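Local coordinates for protein 2-C-methyl-D-erythritol 2,4-cyclodiphosphate synthase (Thermus thermophilus, PDB 1IV3) that catalyses the conversion of 4-diphosphocytidyl-2-C-methyl-D-erythritol 2-phosphate to 2-C-methyl-D-erythritol 2,4-cyclodiphosphate with release of CMP, a step of isoprenoid biosynthesis, at residues R2-L12 with S140-L150; L18-V29 with R102-L112. The protein carries 3 engineered substitutions. All coordinates share one frame; numbering follows the deposited sequence.

Interaction 1 of 2, residues R2-L12 with S140-L150. With MG (magnesium ion), chain G.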
loop_
_atom_site.group_PDB
_atom_site.type_symbol
_atom_site.label_atom_id
_atom_site.label_comp_id
_atom_site.label_asym_id
_atom_site.label_seq_id
_atom_site.Cartn_x
_atom_site.Cartn_y
_atom_site.Cartn_z
ATOM N N ARG A 2 -4.410 11.055 -13.051
ATOM C CA ARG A 2 -4.564 11.095 -11.597
ATOM C C ARG A 2 -4.479 9.719 -10.957
ATOM O O ARG A 2 -4.833 8.715 -11.568
ATOM C CB ARG A 2 -5.929 11.668 -11.198
ATOM C CG ARG A 2 -6.020 13.158 -11.485
ATOM C CD ARG A 2 -7.324 13.738 -10.933
ATOM N NE ARG A 2 -7.275 15.178 -11.103
ATOM C CZ ARG A 2 -7.124 16.096 -10.176
ATOM N NH1 ARG A 2 -7.003 15.736 -8.915
ATOM N NH2 ARG A 2 -7.100 17.382 -10.525
ATOM N N ILE A 3 -4.030 9.720 -9.712
ATOM C CA ILE A 3 -3.910 8.449 -9.009
ATOM C C ILE A 3 -4.560 8.575 -7.636
ATOM O O ILE A 3 -4.583 9.687 -7.099
ATOM C CB ILE A 3 -2.456 7.976 -8.845
ATOM C CG1 ILE A 3 -2.370 6.628 -8.120
ATOM C CG2 ILE A 3 -1.593 8.990 -8.121
ATOM C CD1 ILE A 3 -1.181 5.787 -8.485
ATOM N N GLY A 4 -5.068 7.460 -7.121
ATOM C CA GLY A 4 -5.634 7.540 -5.768
ATOM C C GLY A 4 -5.292 6.255 -5.016
ATOM O O GLY A 4 -5.240 5.201 -5.641
ATOM N N TYR A 5 -5.050 6.378 -3.708
ATOM C CA TYR A 5 -4.699 5.206 -2.913
ATOM C C TYR A 5 -5.626 5.129 -1.720
ATOM O O TYR A 5 -5.821 6.156 -1.071
ATOM C CB TYR A 5 -3.230 5.329 -2.487
ATOM C CG TYR A 5 -2.762 4.153 -1.671
ATOM C CD1 TYR A 5 -2.622 2.906 -2.275
ATOM C CD2 TYR A 5 -2.469 4.328 -0.321
ATOM C CE1 TYR A 5 -2.185 1.833 -1.509
ATOM C CE2 TYR A 5 -2.039 3.250 0.442
ATOM C CZ TYR A 5 -1.908 2.023 -0.167
ATOM O OH TYR A 5 -1.474 0.947 0.593
ATOM N N GLY A 6 -6.195 3.980 -1.384
ATOM C CA GLY A 6 -7.000 3.883 -0.175
ATOM C C GLY A 6 -6.862 2.498 0.448
ATOM O O GLY A 6 -6.414 1.542 -0.184
ATOM N N GLU A 7 -7.255 2.459 1.711
ATOM C CA GLU A 7 -7.141 1.301 2.558
ATOM C C GLU A 7 -8.394 1.169 3.425
ATOM O O GLU A 7 -9.047 2.166 3.726
ATOM C CB GLU A 7 -5.963 1.391 3.529
ATOM C CG GLU A 7 -4.576 1.559 2.937
ATOM C CD GLU A 7 -3.555 1.476 4.089
ATOM O OE1 GLU A 7 -3.824 0.702 5.033
ATOM O OE2 GLU A 7 -2.523 2.143 4.055
ATOM N N ASP A 8 -8.678 -0.055 3.816
ATOM C CA ASP A 8 -9.717 -0.319 4.808
ATOM C C ASP A 8 -9.398 -1.629 5.524
ATOM O O ASP A 8 -8.791 -2.548 4.966
ATOM C CB ASP A 8 -11.104 -0.434 4.190
ATOM C CG ASP A 8 -12.201 -0.357 5.250
ATOM O OD1 ASP A 8 -11.930 0.189 6.338
ATOM O OD2 ASP A 8 -13.253 -0.973 4.989
ATOM N N SER A 9 -9.846 -1.693 6.767
ATOM C CA SER A 9 -9.762 -2.949 7.516
ATOM C C SER A 9 -10.983 -3.086 8.420
ATOM O O SER A 9 -11.553 -2.074 8.821
ATOM C CB SER A 9 -8.462 -3.009 8.316
ATOM O OG SER A 9 -8.517 -2.128 9.430
ATOM N N HIS A 10 -11.362 -4.327 8.708
ATOM C CA HIS A 10 -12.410 -4.600 9.673
ATOM C C HIS A 10 -12.079 -5.851 10.482
ATOM O O HIS A 10 -11.523 -6.809 9.950
ATOM C CB HIS A 10 -13.792 -4.823 9.046
ATOM C CG HIS A 10 -14.303 -3.526 8.487
ATOM N ND1 HIS A 10 -15.083 -2.652 9.212
ATOM C CD2 HIS A 10 -14.112 -2.954 7.270
ATOM C CE1 HIS A 10 -15.367 -1.598 8.458
ATOM N NE2 HIS A 10 -14.787 -1.758 7.275
ATOM N N ARG A 11 -12.472 -5.751 11.748
ATOM C CA ARG A 11 -12.409 -6.896 12.637
ATOM C C ARG A 11 -13.391 -7.919 12.070
ATOM O O ARG A 11 -14.494 -7.596 11.635
ATOM C CB ARG A 11 -12.772 -6.499 14.051
ATOM C CG ARG A 11 -12.338 -7.390 15.190
ATOM C CD ARG A 11 -12.254 -6.575 16.488
ATOM N NE ARG A 11 -10.864 -6.254 16.805
ATOM C CZ ARG A 11 -9.904 -7.150 17.009
ATOM N NH1 ARG A 11 -10.153 -8.451 16.940
ATOM N NH2 ARG A 11 -8.669 -6.743 17.290
ATOM N N LEU A 12 -12.938 -9.167 12.115
ATOM C CA LEU A 12 -13.843 -10.215 11.633
ATOM C C LEU A 12 -14.436 -10.970 12.815
ATOM O O LEU A 12 -13.737 -11.318 13.766
ATOM C CB LEU A 12 -13.074 -11.139 10.696
ATOM C CG LEU A 12 -12.741 -10.588 9.313
ATOM C CD1 LEU A 12 -11.705 -11.485 8.654
ATOM C CD2 LEU A 12 -14.003 -10.471 8.455
ATOM N N SER A 140 -7.633 -12.105 12.398
ATOM C CA SER A 140 -9.022 -11.806 12.669
ATOM C C SER A 140 -9.474 -10.509 12.009
ATOM O O SER A 140 -10.448 -9.910 12.463
ATOM C CB SER A 140 -9.217 -11.759 14.193
ATOM O OG SER A 140 -9.136 -13.078 14.723
ATOM N N HIS A 141 -8.799 -10.071 10.943
ATOM C CA HIS A 141 -9.264 -8.906 10.196
ATOM C C HIS A 141 -9.304 -9.226 8.703
ATOM O O HIS A 141 -8.574 -10.091 8.219
ATOM C CB HIS A 141 -8.379 -7.683 10.390
ATOM C CG HIS A 141 -8.396 -7.088 11.759
ATOM N ND1 HIS A 141 -8.911 -5.844 12.016
ATOM C CD2 HIS A 141 -7.940 -7.568 12.949
ATOM C CE1 HIS A 141 -8.786 -5.588 13.312
ATOM N NE2 HIS A 141 -8.205 -6.607 13.895
ATOM N N VAL A 142 -10.164 -8.506 8.003
ATOM C CA VAL A 142 -10.088 -8.442 6.542
ATOM C C VAL A 142 -9.408 -7.116 6.204
ATOM O O VAL A 142 -9.793 -6.094 6.806
ATOM C CB VAL A 142 -11.453 -8.568 5.873
ATOM C CG1 VAL A 142 -12.474 -7.563 6.438
ATOM C CG2 VAL A 142 -11.317 -8.402 4.364
ATOM N N GLN A 143 -8.416 -7.114 5.313
ATOM C CA GLN A 143 -7.778 -5.842 4.974
ATOM C C GLN A 143 -7.894 -5.622 3.465
ATOM O O GLN A 143 -7.840 -6.609 2.721
ATOM C CB GLN A 143 -6.313 -5.815 5.361
ATOM C CG GLN A 143 -6.047 -6.161 6.819
ATOM C CD GLN A 143 -4.584 -6.465 7.107
ATOM O OE1 GLN A 143 -4.177 -7.605 7.351
ATOM N NE2 GLN A 143 -3.760 -5.423 7.071
ATOM N N ALA A 144 -8.040 -4.379 3.019
ATOM C CA ALA A 144 -8.005 -4.100 1.589
ATOM C C ALA A 144 -7.101 -2.899 1.365
ATOM O O ALA A 144 -7.158 -1.974 2.177
ATOM C CB ALA A 144 -9.384 -3.794 1.014
ATOM N N ARG A 145 -6.322 -2.921 0.289
ATOM C CA ARG A 145 -5.600 -1.723 -0.144
ATOM C C ARG A 145 -5.764 -1.611 -1.646
ATOM O O ARG A 145 -5.692 -2.638 -2.339
ATOM C CB ARG A 145 -4.127 -1.776 0.267
ATOM C CG ARG A 145 -3.950 -2.015 1.768
ATOM C CD ARG A 145 -2.480 -1.896 2.178
ATOM N NE ARG A 145 -2.407 -1.863 3.648
ATOM C CZ ARG A 145 -2.366 -3.005 4.326
ATOM N NH1 ARG A 145 -2.374 -4.151 3.659
ATOM N NH2 ARG A 145 -2.305 -2.976 5.648
ATOM N N ALA A 146 -6.026 -0.388 -2.113
ATOM C CA ALA A 146 -6.401 -0.180 -3.498
ATOM C C ALA A 146 -5.694 1.029 -4.116
ATOM O O ALA A 146 -5.565 2.028 -3.410
ATOM C CB ALA A 146 -7.909 0.047 -3.660
ATOM N N VAL A 147 -5.318 0.897 -5.389
ATOM C CA VAL A 147 -4.852 2.059 -6.171
ATOM C C VAL A 147 -5.796 2.227 -7.353
ATOM O O VAL A 147 -6.173 1.232 -8.003
ATOM C CB VAL A 147 -3.407 1.893 -6.671
ATOM C CG1 VAL A 147 -2.852 3.139 -7.317
ATOM C CG2 VAL A 147 -2.487 1.518 -5.508
ATOM N N VAL A 148 -6.192 3.451 -7.638
ATOM C CA VAL A 148 -6.990 3.656 -8.856
ATOM C C VAL A 148 -6.234 4.621 -9.762
ATOM O O VAL A 148 -5.431 5.471 -9.325
ATOM C CB VAL A 148 -8.401 4.206 -8.577
ATOM C CG1 VAL A 148 -9.247 3.210 -7.800
ATOM C CG2 VAL A 148 -8.293 5.525 -7.827
ATOM N N LEU A 149 -6.506 4.469 -11.054
ATOM C CA LEU A 149 -5.864 5.340 -12.044
ATOM C C LEU A 149 -6.970 5.965 -12.885
ATOM O O LEU A 149 -7.881 5.229 -13.291
ATOM C CB LEU A 149 -4.897 4.509 -12.866
ATOM C CG LEU A 149 -4.065 5.195 -13.944
ATOM C CD1 LEU A 149 -3.104 6.193 -13.323
ATOM C CD2 LEU A 149 -3.337 4.137 -14.778
ATOM N N LEU A 150 -6.870 7.256 -13.119
ATOM C CA LEU A 150 -7.922 7.962 -13.844
ATOM C C LEU A 150 -7.341 8.896 -14.909
ATOM O O LEU A 150 -6.333 9.536 -14.621
ATOM C CB LEU A 150 -8.768 8.785 -12.874
ATOM C CG LEU A 150 -9.383 8.034 -11.688
ATOM C CD1 LEU A 150 -8.583 8.335 -10.433
ATOM C CD2 LEU A 150 -10.841 8.394 -11.485
HETATM MG MG MG G . -14.606 -0.177 6.082
HETATM O O HOH W 1 -14.694 1.733 7.418
#

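Interaction 2 of 2, residues L18-V29 with R102-L112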
loop_
_atom_site.group_PDB
_atom_site.type_symbol
_atom_site.label_atom_id
_atom_site.label_comp_id
_atom_site.label_asym_id
_atom_site.label_seq_id
_atom_site.Cartn_x
_atom_site.Cartn_y
_atom_site.Cartn_z
ATOM N N LEU A 18 -20.335 -11.995 5.495
ATOM C CA LEU A 18 -19.145 -11.384 4.915
ATOM C C LEU A 18 -19.488 -10.764 3.565
ATOM O O LEU A 18 -19.983 -11.476 2.687
ATOM C CB LEU A 18 -18.029 -12.418 4.725
ATOM C CG LEU A 18 -16.795 -11.868 4.010
ATOM C CD1 LEU A 18 -16.112 -10.792 4.835
ATOM C CD2 LEU A 18 -15.817 -12.993 3.687
ATOM N N TYR A 19 -19.235 -9.472 3.415
ATOM C CA TYR A 19 -19.451 -8.797 2.146
ATOM C C TYR A 19 -18.137 -8.323 1.551
ATOM O O TYR A 19 -17.359 -7.677 2.269
ATOM C CB TYR A 19 -20.354 -7.559 2.331
ATOM C CG TYR A 19 -21.733 -8.007 2.758
ATOM C CD1 TYR A 19 -22.559 -8.514 1.758
ATOM C CD2 TYR A 19 -22.168 -7.925 4.066
ATOM C CE1 TYR A 19 -23.832 -8.942 2.075
ATOM C CE2 TYR A 19 -23.458 -8.359 4.400
ATOM C CZ TYR A 19 -24.256 -8.861 3.385
ATOM O OH TYR A 19 -25.538 -9.299 3.648
ATOM N N LEU A 20 -17.908 -8.614 0.266
ATOM C CA LEU A 20 -16.657 -8.172 -0.362
ATOM C C LEU A 20 -16.936 -7.860 -1.822
ATOM O O LEU A 20 -17.589 -8.640 -2.516
ATOM C CB LEU A 20 -15.525 -9.191 -0.244
ATOM C CG LEU A 20 -14.837 -9.279 1.121
ATOM C CD1 LEU A 20 -13.922 -10.499 1.205
ATOM C CD2 LEU A 20 -14.031 -8.030 1.442
ATOM N N CYS A 21 -16.462 -6.693 -2.249
ATOM C CA CYS A 21 -16.678 -6.319 -3.638
ATOM C C CYS A 21 -18.152 -6.241 -4.011
ATOM O O CYS A 21 -18.502 -6.389 -5.181
ATOM C CB CYS A 21 -15.991 -7.331 -4.576
ATOM S SG CYS A 21 -14.183 -7.334 -4.416
ATOM N N GLY A 22 -19.007 -6.005 -3.029
ATOM C CA GLY A 22 -20.429 -5.808 -3.244
ATOM C C GLY A 22 -21.197 -7.104 -3.125
ATOM O O GLY A 22 -22.429 -7.050 -3.204
ATOM N N LEU A 23 -20.519 -8.235 -2.935
ATOM C CA LEU A 23 -21.226 -9.509 -2.835
ATOM C C LEU A 23 -21.217 -10.143 -1.451
ATOM O O LEU A 23 -20.264 -9.990 -0.667
ATOM C CB LEU A 23 -20.539 -10.527 -3.745
ATOM C CG LEU A 23 -20.289 -10.115 -5.190
ATOM C CD1 LEU A 23 -19.647 -11.286 -5.933
ATOM C CD2 LEU A 23 -21.583 -9.648 -5.848
ATOM N N LEU A 24 -22.270 -10.916 -1.183
ATOM C CA LEU A 24 -22.286 -11.811 -0.031
ATOM C C LEU A 24 -21.343 -12.994 -0.227
ATOM O O LEU A 24 -21.451 -13.760 -1.172
ATOM C CB LEU A 24 -23.718 -12.309 0.217
ATOM C CG LEU A 24 -24.163 -12.455 1.675
ATOM C CD1 LEU A 24 -25.308 -13.458 1.778
ATOM C CD2 LEU A 24 -23.032 -12.855 2.597
ATOM N N ILE A 25 -20.383 -13.192 0.669
ATOM C CA ILE A 25 -19.501 -14.340 0.528
ATOM C C ILE A 25 -19.695 -15.358 1.650
ATOM O O ILE A 25 -19.489 -15.048 2.833
ATOM C CB ILE A 25 -18.039 -13.879 0.517
ATOM C CG1 ILE A 25 -17.782 -12.854 -0.595
ATOM C CG2 ILE A 25 -17.103 -15.066 0.403
ATOM C CD1 ILE A 25 -18.139 -13.460 -1.946
ATOM N N PRO A 26 -20.054 -16.580 1.261
ATOM C CA PRO A 26 -20.280 -17.643 2.261
ATOM C C PRO A 26 -19.028 -17.791 3.119
ATOM O O PRO A 26 -17.944 -17.931 2.564
ATOM C CB PRO A 26 -20.540 -18.877 1.406
ATOM C CG PRO A 26 -21.072 -18.314 0.115
ATOM C CD PRO A 26 -20.236 -17.084 -0.109
ATOM N N SER A 27 -19.197 -17.713 4.444
ATOM C CA SER A 27 -18.079 -17.593 5.355
ATOM C C SER A 27 -18.451 -17.866 6.807
ATOM O O SER A 27 -19.563 -17.539 7.213
ATOM C CB SER A 27 -17.503 -16.172 5.250
ATOM O OG SER A 27 -16.400 -15.984 6.133
ATOM N N PRO A 28 -17.526 -18.433 7.566
ATOM C CA PRO A 28 -17.711 -18.619 9.011
ATOM C C PRO A 28 -17.535 -17.311 9.771
ATOM O O PRO A 28 -17.818 -17.273 10.966
ATOM C CB PRO A 28 -16.578 -19.577 9.395
ATOM C CG PRO A 28 -15.504 -19.297 8.390
ATOM C CD PRO A 28 -16.227 -18.968 7.104
ATOM N N VAL A 29 -17.056 -16.247 9.123
ATOM C CA VAL A 29 -16.696 -15.000 9.787
ATOM C C VAL A 29 -17.050 -13.802 8.916
ATOM O O VAL A 29 -17.014 -13.860 7.685
ATOM C CB VAL A 29 -15.197 -14.923 10.139
ATOM C CG1 VAL A 29 -14.807 -16.037 11.098
ATOM C CG2 VAL A 29 -14.320 -14.980 8.892
ATOM N N ARG A 102 -9.306 -16.375 6.321
ATOM C CA ARG A 102 -10.407 -17.242 5.896
ATOM C C ARG A 102 -11.604 -16.344 5.627
ATOM O O ARG A 102 -11.607 -15.275 6.266
ATOM C CB ARG A 102 -10.716 -18.283 6.964
ATOM C CG ARG A 102 -10.777 -17.701 8.360
ATOM C CD ARG A 102 -11.106 -18.729 9.442
ATOM N NE ARG A 102 -11.483 -18.018 10.668
ATOM C CZ ARG A 102 -12.373 -18.407 11.564
ATOM N NH1 ARG A 102 -13.029 -19.549 11.397
ATOM N NH2 ARG A 102 -12.610 -17.653 12.634
ATOM N N PRO A 103 -12.528 -16.700 4.758
ATOM C CA PRO A 103 -12.548 -17.915 3.949
ATOM C C PRO A 103 -11.663 -17.779 2.712
ATOM O O PRO A 103 -11.207 -16.677 2.401
ATOM C CB PRO A 103 -14.008 -17.999 3.482
ATOM C CG PRO A 103 -14.382 -16.560 3.316
ATOM C CD PRO A 103 -13.708 -15.844 4.449
ATOM N N LYS A 104 -11.415 -18.875 2.002
ATOM C CA LYS A 104 -10.720 -18.795 0.724
ATOM C C LYS A 104 -11.533 -17.979 -0.282
ATOM O O LYS A 104 -12.741 -18.220 -0.430
ATOM C CB LYS A 104 -10.476 -20.206 0.160
ATOM C CG LYS A 104 -9.521 -21.002 1.053
ATOM C CD LYS A 104 -9.218 -22.369 0.462
ATOM C CE LYS A 104 -7.715 -22.608 0.363
ATOM N NZ LYS A 104 -7.183 -23.236 1.612
ATOM N N LEU A 105 -10.872 -17.049 -0.961
ATOM C CA LEU A 105 -11.596 -16.221 -1.939
ATOM C C LEU A 105 -11.488 -16.756 -3.353
ATOM O O LEU A 105 -12.288 -16.404 -4.228
ATOM C CB LEU A 105 -11.118 -14.765 -1.813
ATOM C CG LEU A 105 -11.461 -14.048 -0.494
ATOM C CD1 LEU A 105 -11.103 -12.571 -0.563
ATOM C CD2 LEU A 105 -12.943 -14.191 -0.142
ATOM N N GLY A 106 -10.501 -17.635 -3.577
ATOM C CA GLY A 106 -10.311 -18.250 -4.883
ATOM C C GLY A 106 -11.558 -18.695 -5.617
ATOM O O GLY A 106 -11.767 -18.294 -6.787
ATOM N N PRO A 107 -12.400 -19.491 -4.965
ATOM C CA PRO A 107 -13.601 -20.004 -5.640
ATOM C C PRO A 107 -14.561 -18.891 -6.051
ATOM O O PRO A 107 -15.471 -19.180 -6.844
ATOM C CB PRO A 107 -14.259 -20.910 -4.592
ATOM C CG PRO A 107 -13.145 -21.280 -3.679
ATOM C CD PRO A 107 -12.333 -20.004 -3.590
ATOM N N HIS A 108 -14.373 -17.676 -5.539
ATOM C CA HIS A 108 -15.271 -16.557 -5.840
ATOM C C HIS A 108 -14.670 -15.514 -6.761
ATOM O O HIS A 108 -15.229 -14.429 -6.984
ATOM C CB HIS A 108 -15.671 -15.853 -4.520
ATOM C CG HIS A 108 -16.380 -16.819 -3.610
ATOM N ND1 HIS A 108 -15.829 -17.387 -2.491
ATOM C CD2 HIS A 108 -17.638 -17.315 -3.721
ATOM C CE1 HIS A 108 -16.712 -18.199 -1.930
ATOM N NE2 HIS A 108 -17.811 -18.166 -2.658
ATOM N N ARG A 109 -13.508 -15.825 -7.300
ATOM C CA ARG A 109 -12.749 -14.854 -8.073
ATOM C C ARG A 109 -13.563 -14.295 -9.223
ATOM O O ARG A 109 -13.646 -13.087 -9.443
ATOM C CB ARG A 109 -11.466 -15.521 -8.622
ATOM C CG ARG A 109 -10.507 -14.551 -9.264
ATOM C CD ARG A 109 -9.212 -15.191 -9.724
ATOM N NE ARG A 109 -8.475 -15.888 -8.677
ATOM C CZ ARG A 109 -7.561 -15.297 -7.907
ATOM N NH1 ARG A 109 -7.329 -14.007 -8.127
ATOM N NH2 ARG A 109 -6.900 -15.949 -6.958
ATOM N N LYS A 110 -14.192 -15.196 -9.988
ATOM C CA LYS A 110 -14.925 -14.701 -11.155
ATOM C C LYS A 110 -16.041 -13.744 -10.733
ATOM O O LYS A 110 -16.172 -12.647 -11.293
ATOM C CB LYS A 110 -15.512 -15.860 -11.961
ATOM C CG LYS A 110 -16.185 -15.361 -13.229
ATOM C CD LYS A 110 -16.807 -16.487 -14.050
ATOM C CE LYS A 110 -17.935 -15.915 -14.909
ATOM N NZ LYS A 110 -17.466 -14.770 -15.742
ATOM N N ALA A 111 -16.827 -14.183 -9.752
ATOM C CA ALA A 111 -17.938 -13.347 -9.301
ATOM C C ALA A 111 -17.439 -12.008 -8.761
ATOM O O ALA A 111 -18.011 -10.960 -9.037
ATOM C CB ALA A 111 -18.725 -14.070 -8.220
ATOM N N LEU A 112 -16.384 -12.012 -7.955
ATOM C CA LEU A 112 -15.862 -10.769 -7.368
ATOM C C LEU A 112 -15.376 -9.801 -8.435
ATOM O O LEU A 112 -15.703 -8.606 -8.484
ATOM C CB LEU A 112 -14.720 -11.118 -6.419
ATOM C CG LEU A 112 -15.179 -11.830 -5.141
ATOM C CD1 LEU A 112 -14.047 -12.503 -4.370
ATOM C CD2 LEU A 112 -15.893 -10.784 -4.294
#

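Interaction 1 of 2, residues R2-L12 with S140-L150
R2 pairs with L150, and from there strands 3-12 and 141-150 run antiparallel as far as the bond from L12 N to S140 O. Reciprocal backbone bonds join the hydrogen-bonded pairs G4-V148, G6-A146, D8-A144 and H10-V142. CA-H...O contacts fill in between them, such as S9 CA to V142 O at 3.2 Å.

Among charged groups, R145 NE makes a weak, bent bond of 3.2 Å to E7 OE1, part of a salt bridge whose carboxylate and guanidinium planes stand 61° apart. E7 has its stronger partner in R145 of the second subunit, and R145 in E7 of the third, at the trimer interface. Of the apolar contacts, V147 CG2 meets the Y5 ring at its edge, 3.5 Å from CD1. Y5 lies alongside R145, its OH 3.4 Å from R145 CD; this hydroxyl hydrogen-bonds Y5 OH of the second subunit.

Metal binding occupies the opposite face. D8, its CG anti to the backbone N (chi1 -166°), offers OD2 to magnesium at 1.9 Å, and H10 NE2 binds at 2.0 Å; H42 and a water are further ligands, and K132 of the second subunit forms a salt bridge with D8 OD1. D8, S9 and H10 probably also bind the substrate.

Helix 39-50 packs on this metal-binding face, touching D8, A144, A146 and V148; strand 91-99 flanks 141-150, and strand 29-31 borders the 3-14 side.

Interaction 2 of 2, residues L18-V29 with R102-L112
With CG1 beside its backbone N (chi1 -57°), I25 turns CG2 over the face of the H108 imidazole. This methyl lies 4.1 Å from the centroid of the H108 ring and 23° off its normal, a CH-pi contact nearer the ring's border than its middle. P26 CD adds a second touch, 3.7 Å from H108 NE2. H108 ND1, buried by the contact, has no polar partner in the model. R102 has CG between the backbone N and the carbonyl carbon (chi1 45°); an extended chain then carries its guanidinium across V29, whose CG1 sits over one face, 3.1 Å from R102 NH2. E14 forms a salt bridge with that same NH2.

The first partner is a beta hairpin, strands 18-20 and 23-25 joined by a type I' turn from L20 to L23; the second is the substrate-binding loop, 100-106, running into helix 109-120 with H108 as its N-cap. P103, which follows a cis peptide bond, lodges against the hairpin and the chain beyond it: its CD touches L18 CD2 at 3.6 Å and S27 OG at 3.2 Å. The S27 hydroxyl donates to V29 O, in the carbonyl plane on a lone pair, fixing its rotation beside the proline. L112 brings CD2 against the turn, 3.3 Å from L20 O and tightly against C21 CB, while L23 CD1 rests 3.7 Å from A111 CB. The L20 and L105 chains meet nearly perpendicular, L20 CD1 3.9 Å from L105 CD1. Beyond these residues, F131 of strand 127-132 touches both L105 and L112, and C21 O accepts a hydrogen bond from S115 of the helix.

Overall arrangement
Interaction 1 lies in the core of the chain, whereas interaction 2 is only partly buried and farther from its centre; the two centres are about 16 Å apart. The first joins neighbouring strands of the main sheet by regular backbone bonding and extends into the trimer interface through charged side chains, I3 and Y5. The second joins a small hairpin to the loop and helix start in 102-112, chiefly by apolar methyls and prolines. Strand 3-14 leads into strand 18-20, and the contacts meet where L20 packs on V142 and L18 on L12. Interaction 1 supplies two of the three protein metal ligands and probably part of the substrate site, interaction 2 most of the 100-106 substrate-binding segment.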